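Local structure of putative SAM-dependent O-methyltranferase (4YMH) at residues L6-N9 / E10-D14; H25-D29 / A30-H34; K155-D159 / Q160-S164; P187-N190 / D191-P195; L222-F225 / D226-Q230. The protein binds S-adenosylhomocysteine and probably acts as an S-adenosylmethionine-dependent O-methyltransferase of the cation-dependent family. One frame throughout, in Å; residues are numbered along the deposited sequence.

How the contacts relate
Four of the five contacts sit at helix ends, and the fifth is the bend of a hairpin. Contacts 1 and 2 begin helices 10-22 and 29-41: an asparagine side chain caps the first, a proline carbonyl starts the second. Contact 3 ends helix 150-159 with glycine, and contact 4 leads into helix 194-212 through an arginine and waters. Contact 5, which joins strands 217-222 and 228-233, is buried and rests on backbone bonds and packed carbon. Contact 4 is a surface contact rich in charge; contacts 1, 2 and 3 are partly buried. Contacts 1 and 4 touch where Glu10 packs on Trp188, whereas contacts 1 and 3 lie on opposite sides of the chain's centre.

Contact 1 of 5, residues L6-N9 / E10-D14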
loop_
_atom_site.group_PDB
_atom_site.type_symbol
_atom_site.label_atom_id
_atom_site.label_comp_id
_atom_site.label_asym_id
_atom_site.label_seq_id
_atom_site.Cartn_x
_atom_site.Cartn_y
_atom_site.Cartn_z
ATOM N N LEU A 6 11.876 6.193 3.675
ATOM C CA LEU A 6 13.188 6.472 3.115
ATOM C C LEU A 6 13.305 7.923 2.675
ATOM O O LEU A 6 12.427 8.424 1.953
ATOM C CB LEU A 6 13.471 5.565 1.920
ATOM C CG LEU A 6 13.660 4.078 2.217
ATOM C CD1 LEU A 6 13.890 3.375 0.901
ATOM C CD2 LEU A 6 14.820 3.819 3.187
ATOM N N PRO A 7 14.392 8.591 3.089
ATOM C CA PRO A 7 14.594 9.977 2.655
ATOM C C PRO A 7 15.254 10.018 1.270
ATOM O O PRO A 7 16.229 9.301 1.018
ATOM C CB PRO A 7 15.502 10.556 3.750
ATOM C CG PRO A 7 16.283 9.380 4.248
ATOM C CD PRO A 7 15.411 8.156 4.067
ATOM N N PHE A 8 14.689 10.829 0.379
ATOM C CA PHE A 8 15.181 11.014 -0.989
ATOM C C PHE A 8 15.196 12.519 -1.286
ATOM O O PHE A 8 14.290 13.229 -0.857
ATOM C CB PHE A 8 14.290 10.287 -2.015
ATOM C CG PHE A 8 14.384 8.765 -1.978
ATOM C CD1 PHE A 8 15.587 8.121 -2.230
ATOM C CD2 PHE A 8 13.262 7.992 -1.734
ATOM C CE1 PHE A 8 15.682 6.740 -2.216
ATOM C CE2 PHE A 8 13.345 6.590 -1.714
ATOM C CZ PHE A 8 14.556 5.970 -1.957
ATOM N N ASN A 9 16.204 13.020 -1.994
ATOM C CA ASN A 9 16.101 14.393 -2.479
ATOM C C ASN A 9 15.222 14.390 -3.729
ATOM O O ASN A 9 14.826 13.325 -4.197
ATOM C CB ASN A 9 17.484 15.035 -2.727
ATOM C CG ASN A 9 18.310 14.347 -3.818
ATOM O OD1 ASN A 9 17.804 13.591 -4.640
ATOM N ND2 ASN A 9 19.598 14.658 -3.844
ATOM N N GLU A 10 14.902 15.565 -4.262
ATOM C CA GLU A 10 13.947 15.638 -5.377
ATOM C C GLU A 10 14.319 14.781 -6.597
ATOM O O GLU A 10 13.496 13.987 -7.102
ATOM C CB GLU A 10 13.786 17.089 -5.819
ATOM C CG GLU A 10 13.090 17.948 -4.800
ATOM C CD GLU A 10 13.130 19.398 -5.180
ATOM O OE1 GLU A 10 13.983 20.124 -4.628
ATOM O OE2 GLU A 10 12.314 19.806 -6.033
ATOM N N GLU A 11 15.553 14.955 -7.075
ATOM C CA GLU A 11 16.029 14.237 -8.256
ATOM C C GLU A 11 15.955 12.711 -8.058
ATOM O O GLU A 11 15.422 11.956 -8.905
ATOM C CB GLU A 11 17.467 14.665 -8.591
ATOM C CG GLU A 11 18.025 13.994 -9.833
ATOM C CD GLU A 11 19.516 14.230 -10.031
ATOM O OE1 GLU A 11 20.314 13.339 -9.659
ATOM O OE2 GLU A 11 19.889 15.293 -10.573
ATOM N N THR A 12 16.470 12.265 -6.916
ATOM C CA THR A 12 16.530 10.840 -6.617
ATOM C C THR A 12 15.127 10.254 -6.432
ATOM O O THR A 12 14.852 9.135 -6.872
ATOM C CB THR A 12 17.386 10.575 -5.358
ATOM O OG1 THR A 12 18.644 11.251 -5.491
ATOM C CG2 THR A 12 17.639 9.089 -5.174
ATOM N N ALA A 13 14.232 11.007 -5.798
ATOM C CA ALA A 13 12.855 10.539 -5.646
ATOM C C ALA A 13 12.227 10.304 -7.031
ATOM O O ALA A 13 11.534 9.294 -7.246
ATOM C CB ALA A 13 12.028 11.541 -4.840
ATOM N N ASP A 14 12.487 11.212 -7.973
ATOM C CA ASP A 14 11.934 11.025 -9.317
ATOM C C ASP A 14 12.543 9.798 -10.018
ATOM O O ASP A 14 11.841 9.056 -10.731
ATOM C CB ASP A 14 12.131 12.284 -10.164
ATOM C CG ASP A 14 11.182 13.408 -9.769
ATOM O OD1 ASP A 14 10.157 13.134 -9.101
ATOM O OD2 ASP A 14 11.467 14.570 -10.126
HETATM O O HOH W 1 21.006 13.558 -6.092
#
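Asn9 swings CG in between its own backbone N and carbonyl carbon (chi1 63°), while Thr12 sets OG1 anti to its carbonyl carbon (chi1 -50°); the Asn9 amide oxygen thereby meets both the hydroxyl and the N-H of Thr12. This is the N-cap of helix 10-22. Thr12 N donates to Asn9 OD1 at 3.0 Å, nearly in line with the amide C=O, and Thr12 OG1 donates to the same OD1 at 2.6 Å from a position tilted out of the carbonyl plane. Asparagine suits the place because its short side chain brings an acceptor to an N-H of the first turn, while Asn9 ND2 gives its own hydrogen to a water 2.9 Å away. Phe8 and Ala13 close a hydrophobic staple, CB to CB 3.8 Å, and the methyl CG2 of Thr12 lies 3.7 Å from Phe8 CD1. Phe8 also packs on Cys185 of the second subunit. A valine in place of Thr12 would probably leave Asn9 OD1 with one donor instead of two and its amide less firmly fixed in rotation. Two hydrogens on one oxygen at a helix start, where the partial charge is positive, probably polarise this amide.

Contact 2 of 5, residues H25-D29 / A30-H34; sequences HGIPD and ALVEH
Ile27, just before the N-cap residue Pro28, meets Val32 in the first turn of helix 29-41. The apolar contacts come first. Ile27 lays CG1 at 3.6 Å from Val32 CG2, which makes a hydrophobic staple between the residue before the cap and the first full turn. The same Ile27 side chain sends its CD1 to within 4.0 Å of Leu31 CG. Its torsion explains this reach: CG1 is placed between the backbone N and the carbonyl carbon (chi1 56°), so the ethyl arm turns back over the helix. Isoleucine, valine and leucine fit here because this side of the turn faces other helices, with Ile27 and Leu31 both packing on Tyr78 and Ile27 also on Ile58.

The hydrogen bonds are all made by the backbone. Pro28 O receives Val32 N at 3.1 Å, with an N-H angle of 164°, and Leu31 N at 3.0 Å in a weak, bent bond. One residue further on, Glu33 N donates to Asp29 O at 2.9 Å. Proline is tolerated at the cap: its ring holds phi near -59°, the N-H it lacks is not one the helix uses, and its carbonyl does the work.

Charge is the last element. Asp29 lies in the first turn, its CB pointing away from residues 30-34, and its carboxylate would probably be favoured there by the partial positive charge of the helix start. Among these residues the start rests on the Pro28 and Asp29 carbonyls and on the Ile27-Val32 staple.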
loop_
_atom_site.group_PDB
_atom_site.type_symbol
_atom_site.label_atom_id
_atom_site.label_comp_id
_atom_site.label_asym_id
_atom_site.label_seq_id
_atom_site.Cartn_x
_atom_site.Cartn_y
_atom_site.Cartn_z
ATOM N N HIS A 25 3.741 -3.519 -13.871
ATOM C CA HIS A 25 2.992 -3.571 -15.118
ATOM C C HIS A 25 2.369 -2.215 -15.383
ATOM O O HIS A 25 1.877 -1.562 -14.469
ATOM C CB HIS A 25 1.957 -4.686 -15.084
ATOM C CG HIS A 25 2.571 -6.036 -15.249
ATOM N ND1 HIS A 25 2.707 -6.926 -14.206
ATOM C CD2 HIS A 25 3.164 -6.618 -16.319
ATOM C CE1 HIS A 25 3.329 -8.007 -14.631
ATOM N NE2 HIS A 25 3.612 -7.850 -15.913
ATOM N N GLY A 26 2.450 -1.774 -16.636
ATOM C CA GLY A 26 1.985 -0.448 -16.999
ATOM C C GLY A 26 0.491 -0.365 -17.222
ATOM O O GLY A 26 -0.207 -1.369 -17.278
ATOM N N ILE A 27 -0.012 0.852 -17.347
ATOM C CA ILE A 27 -1.419 1.041 -17.657
ATOM C C ILE A 27 -1.627 0.818 -19.148
ATOM O O ILE A 27 -0.680 0.933 -19.928
ATOM C CB ILE A 27 -1.901 2.445 -17.229
ATOM C CG1 ILE A 27 -1.040 3.528 -17.870
ATOM C CG2 ILE A 27 -1.850 2.583 -15.701
ATOM C CD1 ILE A 27 -1.586 4.906 -17.682
ATOM N N PRO A 28 -2.857 0.470 -19.553
ATOM C CA PRO A 28 -3.130 0.212 -20.975
ATOM C C PRO A 28 -2.816 1.414 -21.859
ATOM O O PRO A 28 -2.852 2.548 -21.383
ATOM C CB PRO A 28 -4.630 -0.091 -20.999
ATOM C CG PRO A 28 -4.945 -0.579 -19.641
ATOM C CD PRO A 28 -4.035 0.196 -18.710
ATOM N N ASP A 29 -2.535 1.170 -23.135
ATOM C CA ASP A 29 -2.165 2.242 -24.059
ATOM C C ASP A 29 -3.199 3.365 -24.114
ATOM O O ASP A 29 -2.848 4.557 -24.143
ATOM C CB ASP A 29 -1.944 1.680 -25.462
ATOM C CG ASP A 29 -0.675 0.864 -25.568
ATOM O OD1 ASP A 29 0.142 0.904 -24.625
ATOM O OD2 ASP A 29 -0.480 0.197 -26.603
ATOM N N ALA A 30 -4.471 2.980 -24.114
ATOM C CA ALA A 30 -5.557 3.948 -24.230
ATOM C C ALA A 30 -5.546 4.898 -23.042
ATOM O O ALA A 30 -5.821 6.098 -23.185
ATOM C CB ALA A 30 -6.895 3.241 -24.323
ATOM N N LEU A 31 -5.226 4.351 -21.874
ATOM C CA LEU A 31 -5.223 5.141 -20.651
ATOM C C LEU A 31 -4.014 6.075 -20.613
ATOM O O LEU A 31 -4.114 7.195 -20.132
ATOM C CB LEU A 31 -5.258 4.228 -19.420
ATOM C CG LEU A 31 -5.544 4.909 -18.073
ATOM C CD1 LEU A 31 -6.760 5.791 -18.209
ATOM C CD2 LEU A 31 -5.744 3.869 -16.954
ATOM N N VAL A 32 -2.874 5.618 -21.118
ATOM C CA VAL A 32 -1.739 6.514 -21.311
ATOM C C VAL A 32 -2.155 7.692 -22.197
ATOM O O VAL A 32 -1.873 8.856 -21.886
ATOM C CB VAL A 32 -0.542 5.804 -21.965
ATOM C CG1 VAL A 32 0.574 6.806 -22.245
ATOM C CG2 VAL A 32 -0.045 4.662 -21.098
ATOM N N GLU A 33 -2.833 7.383 -23.298
ATOM C CA GLU A 33 -3.291 8.426 -24.216
ATOM C C GLU A 33 -4.211 9.433 -23.512
ATOM O O GLU A 33 -4.093 10.649 -23.715
ATOM C CB GLU A 33 -4.003 7.805 -25.425
ATOM C CG GLU A 33 -4.452 8.817 -26.458
ATOM C CD GLU A 33 -5.077 8.175 -27.687
ATOM O OE1 GLU A 33 -5.686 7.093 -27.557
ATOM O OE2 GLU A 33 -4.951 8.752 -28.788
ATOM N N HIS A 34 -5.122 8.935 -22.681
ATOM C CA HIS A 34 -5.989 9.844 -21.936
ATOM C C HIS A 34 -5.198 10.706 -20.933
ATOM O O HIS A 34 -5.489 11.893 -20.744
ATOM C CB HIS A 34 -7.083 9.067 -21.207
ATOM C CG HIS A 34 -7.933 9.922 -20.328
ATOM N ND1 HIS A 34 -8.879 10.796 -20.824
ATOM C CD2 HIS A 34 -7.970 10.057 -18.982
ATOM C CE1 HIS A 34 -9.463 11.423 -19.822
ATOM N NE2 HIS A 34 -8.927 10.998 -18.691
#

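Contact 3 of 5, residues K155-D159 / Q160-S164; sequences KTILD and QGLLS
Gln160 and Ile157 carry most of this contact, at the C-terminal end of helix 150-159, where Gly161 ends the helix in a Schellman motif. Gln160 N donates to Thr156 O at 2.9 Å, a regular i to i-4 helical bond. Its extended side chain then runs beside Thr156, pointing the same way, and brings Gln160 OE1 to 3.6 Å from the Thr156 methyl CG2. A glutamine has the length for this, and its NE2 finds an acceptor in Lys132 O of helix 127-133.

Ile157 works at the other side of the turn. Its carbonyl oxygen accepts Leu162 N at 3.0 Å, in the carbonyl plane, which is the long reach back that marks the motif. Gly161 N closes the smaller loop, to Leu158 O at 3.2 Å, its donor standing above the carbonyl plane. With CG2 of Ile157 set anti to its backbone N, that methyl is 3.9 Å from Leu163 CB and 4.3 Å from Leu162 CB, and the beta-branched side chain packs against the residues that follow the turn. Ile157 also packs on Leu131, Ile141 and Ile169.

Helix 150-159 links strands 138-143 and 167-171, a beta-alpha-beta crossover of the Rossmann-like fold, and the Schellman turn starts the chain back toward the sheet. On the solvent side Asp159 pairs with Arg216, and only weakly with Lys155, at 3.4 Å from Lys155 NZ to Asp159 OD2. Glycine suits the reversal, for its positive phi (61°), costly for residues with a side chain, lets the backbone N-H groups of Gly161 and Leu162 be satisfied by Leu158 O and Ile157 O.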
loop_
_atom_site.group_PDB
_atom_site.type_symbol
_atom_site.label_atom_id
_atom_site.label_comp_id
_atom_site.label_asym_id
_atom_site.label_seq_id
_atom_site.Cartn_x
_atom_site.Cartn_y
_atom_site.Cartn_z
ATOM N N LYS A 155 -17.815 10.493 7.008
ATOM C CA LYS A 155 -18.886 10.401 7.992
ATOM C C LYS A 155 -20.162 9.887 7.311
ATOM O O LYS A 155 -20.796 8.929 7.784
ATOM C CB LYS A 155 -19.132 11.762 8.657
ATOM C CG LYS A 155 -20.192 11.749 9.730
ATOM C CD LYS A 155 -20.451 13.157 10.233
ATOM C CE LYS A 155 -21.686 13.219 11.109
ATOM N NZ LYS A 155 -21.517 12.290 12.249
ATOM N N THR A 156 -20.487 10.482 6.165
ATOM C CA THR A 156 -21.697 10.108 5.447
ATOM C C THR A 156 -21.585 8.638 5.096
ATOM O O THR A 156 -22.507 7.845 5.351
ATOM C CB THR A 156 -21.902 10.963 4.177
ATOM O OG1 THR A 156 -22.239 12.306 4.558
ATOM C CG2 THR A 156 -23.034 10.410 3.308
ATOM N N ILE A 157 -20.404 8.268 4.612
ATOM C CA ILE A 157 -20.190 6.914 4.115
ATOM C C ILE A 157 -20.423 5.925 5.242
ATOM O O ILE A 157 -21.121 4.925 5.074
ATOM C CB ILE A 157 -18.782 6.762 3.523
ATOM C CG1 ILE A 157 -18.732 7.451 2.160
ATOM C CG2 ILE A 157 -18.402 5.309 3.397
ATOM C CD1 ILE A 157 -17.339 7.710 1.649
ATOM N N LEU A 158 -19.922 6.242 6.428
ATOM C CA LEU A 158 -20.095 5.280 7.497
ATOM C C LEU A 158 -21.514 5.353 8.038
ATOM O O LEU A 158 -22.112 4.315 8.337
ATOM C CB LEU A 158 -19.088 5.511 8.604
ATOM C CG LEU A 158 -17.655 5.365 8.102
ATOM C CD1 LEU A 158 -16.706 5.852 9.186
ATOM C CD2 LEU A 158 -17.355 3.914 7.725
ATOM N N ASP A 159 -22.068 6.563 8.126
ATOM C CA ASP A 159 -23.368 6.716 8.784
ATOM C C ASP A 159 -24.450 5.995 7.994
ATOM O O ASP A 159 -25.364 5.403 8.575
ATOM C CB ASP A 159 -23.752 8.189 8.951
ATOM C CG ASP A 159 -22.966 8.893 10.054
ATOM O OD1 ASP A 159 -22.226 8.228 10.816
ATOM O OD2 ASP A 159 -23.116 10.128 10.171
ATOM N N GLN A 160 -24.339 6.045 6.667
ATOM C CA GLN A 160 -25.366 5.472 5.791
ATOM C C GLN A 160 -25.032 4.063 5.306
ATOM O O GLN A 160 -25.769 3.492 4.509
ATOM C CB GLN A 160 -25.602 6.378 4.580
ATOM C CG GLN A 160 -25.960 7.790 4.971
ATOM C CD GLN A 160 -26.439 8.642 3.809
ATOM O OE1 GLN A 160 -26.573 9.866 3.915
ATOM N NE2 GLN A 160 -26.694 7.990 2.683
ATOM N N GLY A 161 -23.928 3.509 5.786
ATOM C CA GLY A 161 -23.532 2.171 5.393
ATOM C C GLY A 161 -23.278 2.023 3.904
ATOM O O GLY A 161 -23.705 1.042 3.296
ATOM N N LEU A 162 -22.568 2.987 3.322
ATOM C CA LEU A 162 -22.267 2.973 1.884
ATOM C C LEU A 162 -21.017 2.154 1.604
ATOM O O LEU A 162 -20.719 1.823 0.457
ATOM C CB LEU A 162 -22.087 4.398 1.352
ATOM C CG LEU A 162 -23.340 5.259 1.164
ATOM C CD1 LEU A 162 -22.956 6.715 0.883
ATOM C CD2 LEU A 162 -24.197 4.715 0.040
ATOM N N LEU A 163 -20.279 1.849 2.663
ATOM C CA LEU A 163 -19.138 0.945 2.599
ATOM C C LEU A 163 -19.581 -0.462 2.960
ATOM O O LEU A 163 -20.176 -0.664 4.017
ATOM C CB LEU A 163 -18.041 1.392 3.564
ATOM C CG LEU A 163 -16.749 0.575 3.465
ATOM C CD1 LEU A 163 -16.011 0.927 2.177
ATOM C CD2 LEU A 163 -15.870 0.808 4.703
ATOM N N SER A 164 -19.281 -1.438 2.107
ATOM C CA SER A 164 -19.643 -2.818 2.409
ATOM C C SER A 164 -18.846 -3.362 3.600
ATOM O O SER A 164 -17.840 -2.779 4.000
ATOM C CB SER A 164 -19.419 -3.719 1.191
ATOM O OG SER A 164 -18.035 -3.836 0.906
#

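Contact 4 of 5, residues P187-N190 / D191-P195; sequences PWLN and DHVRP
Asn190 and His192 form a weak Asx turn in the loop leading into helix 194-212, with His192 N pointing at Asn190 OD1 over 3.2 Å. A backbone bond also closes the bend, Val193 N to Asn190 O at 3.2 Å, its donor well above the carbonyl plane. Asparagine suits this spot because its short amide can reach forward to the N-H two residues on.

Charge is concentrated on Arg194. Arg194 NE gives a salt bridge to Asp191 OD1 at 3.1 Å, met nearly in line with the carboxylate C-O bond. The chain bends at the third torsion (chi3 -71°), which brings the guanidinium back over the loop, where Arg194 NH2 makes a weak bond to Leu189 O at 3.0 Å and a hydrogen bond to Ala186 O. Leu189 CB lies over one face of this guanidinium, 3.5 Å from Arg194 NH2. A methionine in place of Arg194 would probably leave Asp191 without its charged mate and those two carbonyls without their shared donor.

Apolar contact is modest: Leu189 CG comes within 4.2 Å of Val193 CG2, and Trp188 packs on Pro7 of the second subunit.

Water completes the turn. One molecule bridges Leu189 O and Asp191 N, and another sits 3.0 Å from Asn190 ND2, which donates to it, and 3.1 Å from His192 ND1.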
loop_
_atom_site.group_PDB
_atom_site.type_symbol
_atom_site.label_atom_id
_atom_site.label_comp_id
_atom_site.label_asym_id
_atom_site.label_seq_id
_atom_site.Cartn_x
_atom_site.Cartn_y
_atom_site.Cartn_z
ATOM N N PRO A 187 10.024 21.868 2.084
ATOM C CA PRO A 187 10.748 23.092 1.722
ATOM C C PRO A 187 10.980 23.203 0.217
ATOM O O PRO A 187 11.178 24.313 -0.273
ATOM C CB PRO A 187 12.071 22.974 2.498
ATOM C CG PRO A 187 12.216 21.526 2.806
ATOM C CD PRO A 187 10.827 20.960 2.923
ATOM N N TRP A 188 10.920 22.074 -0.491
ATOM C CA TRP A 188 11.093 22.025 -1.947
ATOM C C TRP A 188 9.891 22.592 -2.688
ATOM O O TRP A 188 9.988 22.926 -3.871
ATOM C CB TRP A 188 11.322 20.570 -2.409
ATOM C CG TRP A 188 10.207 19.676 -1.957
ATOM C CD1 TRP A 188 10.115 19.021 -0.755
ATOM C CD2 TRP A 188 9.002 19.368 -2.673
ATOM N NE1 TRP A 188 8.930 18.324 -0.687
ATOM C CE2 TRP A 188 8.231 18.518 -1.851
ATOM C CE3 TRP A 188 8.500 19.726 -3.930
ATOM C CZ2 TRP A 188 6.993 18.021 -2.247
ATOM C CZ3 TRP A 188 7.273 19.228 -4.321
ATOM C CH2 TRP A 188 6.530 18.390 -3.481
ATOM N N LEU A 189 8.752 22.670 -2.002
ATOM C CA LEU A 189 7.491 22.994 -2.660
ATOM C C LEU A 189 7.486 24.389 -3.275
ATOM O O LEU A 189 7.995 25.337 -2.688
ATOM C CB LEU A 189 6.332 22.855 -1.670
ATOM C CG LEU A 189 4.928 22.927 -2.275
ATOM C CD1 LEU A 189 4.701 21.784 -3.259
ATOM C CD2 LEU A 189 3.890 22.884 -1.177
ATOM N N ASN A 190 6.927 24.498 -4.474
ATOM C CA ASN A 190 6.747 25.786 -5.150
ATOM C C ASN A 190 5.980 26.773 -4.266
ATOM O O ASN A 190 4.880 26.479 -3.815
ATOM C CB ASN A 190 6.018 25.557 -6.481
ATOM C CG ASN A 190 5.719 26.837 -7.232
ATOM O OD1 ASN A 190 6.292 27.891 -6.964
ATOM N ND2 ASN A 190 4.814 26.740 -8.202
ATOM N N ASP A 191 6.560 27.940 -4.013
ATOM C CA ASP A 191 5.937 28.901 -3.101
ATOM C C ASP A 191 4.550 29.358 -3.565
ATOM O O ASP A 191 3.708 29.715 -2.749
ATOM C CB ASP A 191 6.839 30.125 -2.917
ATOM C CG ASP A 191 8.012 29.853 -1.986
ATOM O OD1 ASP A 191 7.881 28.985 -1.088
ATOM O OD2 ASP A 191 9.061 30.507 -2.161
ATOM N N HIS A 192 4.316 29.337 -4.870
ATOM C CA HIS A 192 3.057 29.818 -5.436
ATOM C C HIS A 192 1.849 28.957 -5.062
ATOM O O HIS A 192 0.716 29.441 -5.057
ATOM C CB HIS A 192 3.166 29.905 -6.958
ATOM C CG HIS A 192 4.087 30.985 -7.429
ATOM N ND1 HIS A 192 4.355 31.203 -8.762
ATOM C CD2 HIS A 192 4.789 31.915 -6.744
ATOM C CE1 HIS A 192 5.185 32.228 -8.878
ATOM N NE2 HIS A 192 5.461 32.677 -7.669
ATOM N N VAL A 193 2.079 27.678 -4.769
ATOM C CA VAL A 193 0.986 26.798 -4.374
ATOM C C VAL A 193 1.044 26.441 -2.896
ATOM O O VAL A 193 0.244 25.658 -2.410
ATOM C CB VAL A 193 0.985 25.499 -5.192
ATOM C CG1 VAL A 193 0.866 25.824 -6.685
ATOM C CG2 VAL A 193 2.245 24.707 -4.902
ATOM N N ARG A 194 1.991 27.035 -2.181
ATOM C CA ARG A 194 2.170 26.750 -0.753
ATOM C C ARG A 194 0.947 27.150 0.116
ATOM O O ARG A 194 0.486 26.345 0.919
ATOM C CB ARG A 194 3.457 27.435 -0.265
ATOM C CG ARG A 194 3.909 27.084 1.135
ATOM C CD ARG A 194 5.315 27.669 1.430
ATOM N NE ARG A 194 6.392 26.996 0.686
ATOM C CZ ARG A 194 6.941 25.838 1.054
ATOM N NH1 ARG A 194 6.490 25.204 2.127
ATOM N NH2 ARG A 194 7.920 25.295 0.339
ATOM N N PRO A 195 0.403 28.380 -0.036
ATOM C CA PRO A 195 -0.783 28.666 0.791
ATOM C C PRO A 195 -1.942 27.686 0.597
ATOM O O PRO A 195 -2.581 27.252 1.584
ATOM C CB PRO A 195 -1.185 30.070 0.339
ATOM C CG PRO A 195 0.094 30.682 -0.072
ATOM C CD PRO A 195 0.878 29.596 -0.725
HETATM O O HOH W 2 9.351 27.970 -3.942
HETATM O O HOH W 3 4.244 28.647 -10.467
#

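Contact 5 of 5, residues L222-F225 / D226-Q230; sequences LPVF and DGVTQ
A beta hairpin bends here, between strands 217-222 and 228-233, with Leu222 and Val228 as its antiparallel hydrogen-bonded pair. Leu222 N donates to Val228 O at 2.9 Å, and Val228 N returns a nearly straight bond to Leu222 O at 3.0 Å. The tip is a type II' beta turn from Val224 to Gly227, closed by Gly227 N to Val224 O at 2.9 Å, and Pro223 before it centres an inverse gamma turn. Phe225 occupies the second turn position with a positive phi (55°), unusual for a residue with a side chain. At the backbone angles of Gly227 a CB would collide with the carbonyl oxygen before it, which only glycine avoids comfortably.

These are the last two strands of the sheet in the order 3-2-1-4-5-7-6, the topology of class I methyltransferases, in which strand 228-233 runs antiparallel to the rest.

Val224 and Val228 pack obliquely, CG1 of the first 3.7 Å from CG2 of the second. The first torsion of Val224 (chi1 72°) leaves its other methyl, CG2, anti to the backbone N, and this methyl rests over the centre of the Phe225 ring, 4.0 Å above its plane. At the edge of that ring stands Val228 CG2, 4.1 Å from Phe225 CD2. Farther along, Leu222 CD2 lies 3.4 Å from Gln230 NE2. Trp56 meets the Phe225 ring too, Asp226 forms a salt bridge with Arg177 and accepts a hydrogen bond from Asn173, and Val224 packs on Val224 of the second subunit.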
loop_
_atom_site.group_PDB
_atom_site.type_symbol
_atom_site.label_atom_id
_atom_site.label_comp_id
_atom_site.label_asym_id
_atom_site.label_seq_id
_atom_site.Cartn_x
_atom_site.Cartn_y
_atom_site.Cartn_z
ATOM N N LEU A 222 -0.976 5.253 5.136
ATOM C CA LEU A 222 0.129 4.684 4.371
ATOM C C LEU A 222 1.003 5.751 3.719
ATOM O O LEU A 222 0.505 6.575 2.918
ATOM C CB LEU A 222 -0.443 3.749 3.308
ATOM C CG LEU A 222 0.417 2.583 2.834
ATOM C CD1 LEU A 222 0.790 1.716 4.020
ATOM C CD2 LEU A 222 -0.338 1.783 1.782
ATOM N N PRO A 223 2.312 5.749 4.046
ATOM C CA PRO A 223 3.207 6.779 3.507
ATOM C C PRO A 223 3.653 6.428 2.083
ATOM O O PRO A 223 4.839 6.172 1.824
ATOM C CB PRO A 223 4.387 6.774 4.484
ATOM C CG PRO A 223 4.458 5.328 4.934
ATOM C CD PRO A 223 3.013 4.833 4.972
ATOM N N VAL A 224 2.677 6.398 1.178
ATOM C CA VAL A 224 2.927 6.103 -0.232
ATOM C C VAL A 224 2.277 7.226 -1.059
ATOM O O VAL A 224 1.279 7.796 -0.643
ATOM C CB VAL A 224 2.366 4.696 -0.615
ATOM C CG1 VAL A 224 0.840 4.704 -0.663
ATOM C CG2 VAL A 224 2.993 4.146 -1.920
ATOM N N PHE A 225 2.857 7.541 -2.215
ATOM C CA PHE A 225 2.354 8.613 -3.079
ATOM C C PHE A 225 2.271 9.912 -2.264
ATOM O O PHE A 225 3.242 10.284 -1.618
ATOM C CB PHE A 225 1.006 8.212 -3.694
ATOM C CG PHE A 225 1.060 6.908 -4.472
ATOM C CD1 PHE A 225 2.058 6.689 -5.405
ATOM C CD2 PHE A 225 0.120 5.908 -4.268
ATOM C CE1 PHE A 225 2.118 5.503 -6.133
ATOM C CE2 PHE A 225 0.179 4.720 -4.999
ATOM C CZ PHE A 225 1.187 4.522 -5.926
ATOM N N ASP A 226 1.126 10.587 -2.271
ATOM C CA ASP A 226 0.980 11.836 -1.509
ATOM C C ASP A 226 0.227 11.550 -0.200
ATOM O O ASP A 226 -0.473 12.401 0.339
ATOM C CB ASP A 226 0.258 12.898 -2.360
ATOM C CG ASP A 226 0.295 14.304 -1.738
ATOM O OD1 ASP A 226 1.207 14.610 -0.935
ATOM O OD2 ASP A 226 -0.606 15.108 -2.071
ATOM N N GLY A 227 0.390 10.331 0.314
ATOM C CA GLY A 227 -0.274 9.918 1.541
ATOM C C GLY A 227 -1.612 9.275 1.220
ATOM O O GLY A 227 -2.481 9.911 0.634
ATOM N N VAL A 228 -1.781 8.011 1.605
ATOM C CA VAL A 228 -3.036 7.318 1.321
ATOM C C VAL A 228 -3.620 6.750 2.601
ATOM O O VAL A 228 -3.017 5.881 3.225
ATOM C CB VAL A 228 -2.839 6.179 0.312
ATOM C CG1 VAL A 228 -4.155 5.402 0.106
ATOM C CG2 VAL A 228 -2.283 6.738 -1.016
ATOM N N THR A 229 -4.779 7.252 3.007
ATOM C CA THR A 229 -5.430 6.697 4.178
ATOM C C THR A 229 -6.331 5.528 3.784
ATOM O O THR A 229 -7.230 5.677 2.966
ATOM C CB THR A 229 -6.247 7.752 4.940
ATOM O OG1 THR A 229 -5.387 8.852 5.297
ATOM C CG2 THR A 229 -6.814 7.138 6.194
ATOM N N GLN A 230 -6.065 4.358 4.364
ATOM C CA GLN A 230 -6.909 3.170 4.195
ATOM C C GLN A 230 -7.864 3.080 5.370
ATOM O O GLN A 230 -7.445 3.164 6.531
ATOM C CB GLN A 230 -6.059 1.885 4.124
ATOM C CG GLN A 230 -5.040 1.899 2.992
ATOM C CD GLN A 230 -4.246 0.612 2.882
ATOM O OE1 GLN A 230 -4.355 -0.282 3.719
ATOM N NE2 GLN A 230 -3.452 0.510 1.830
#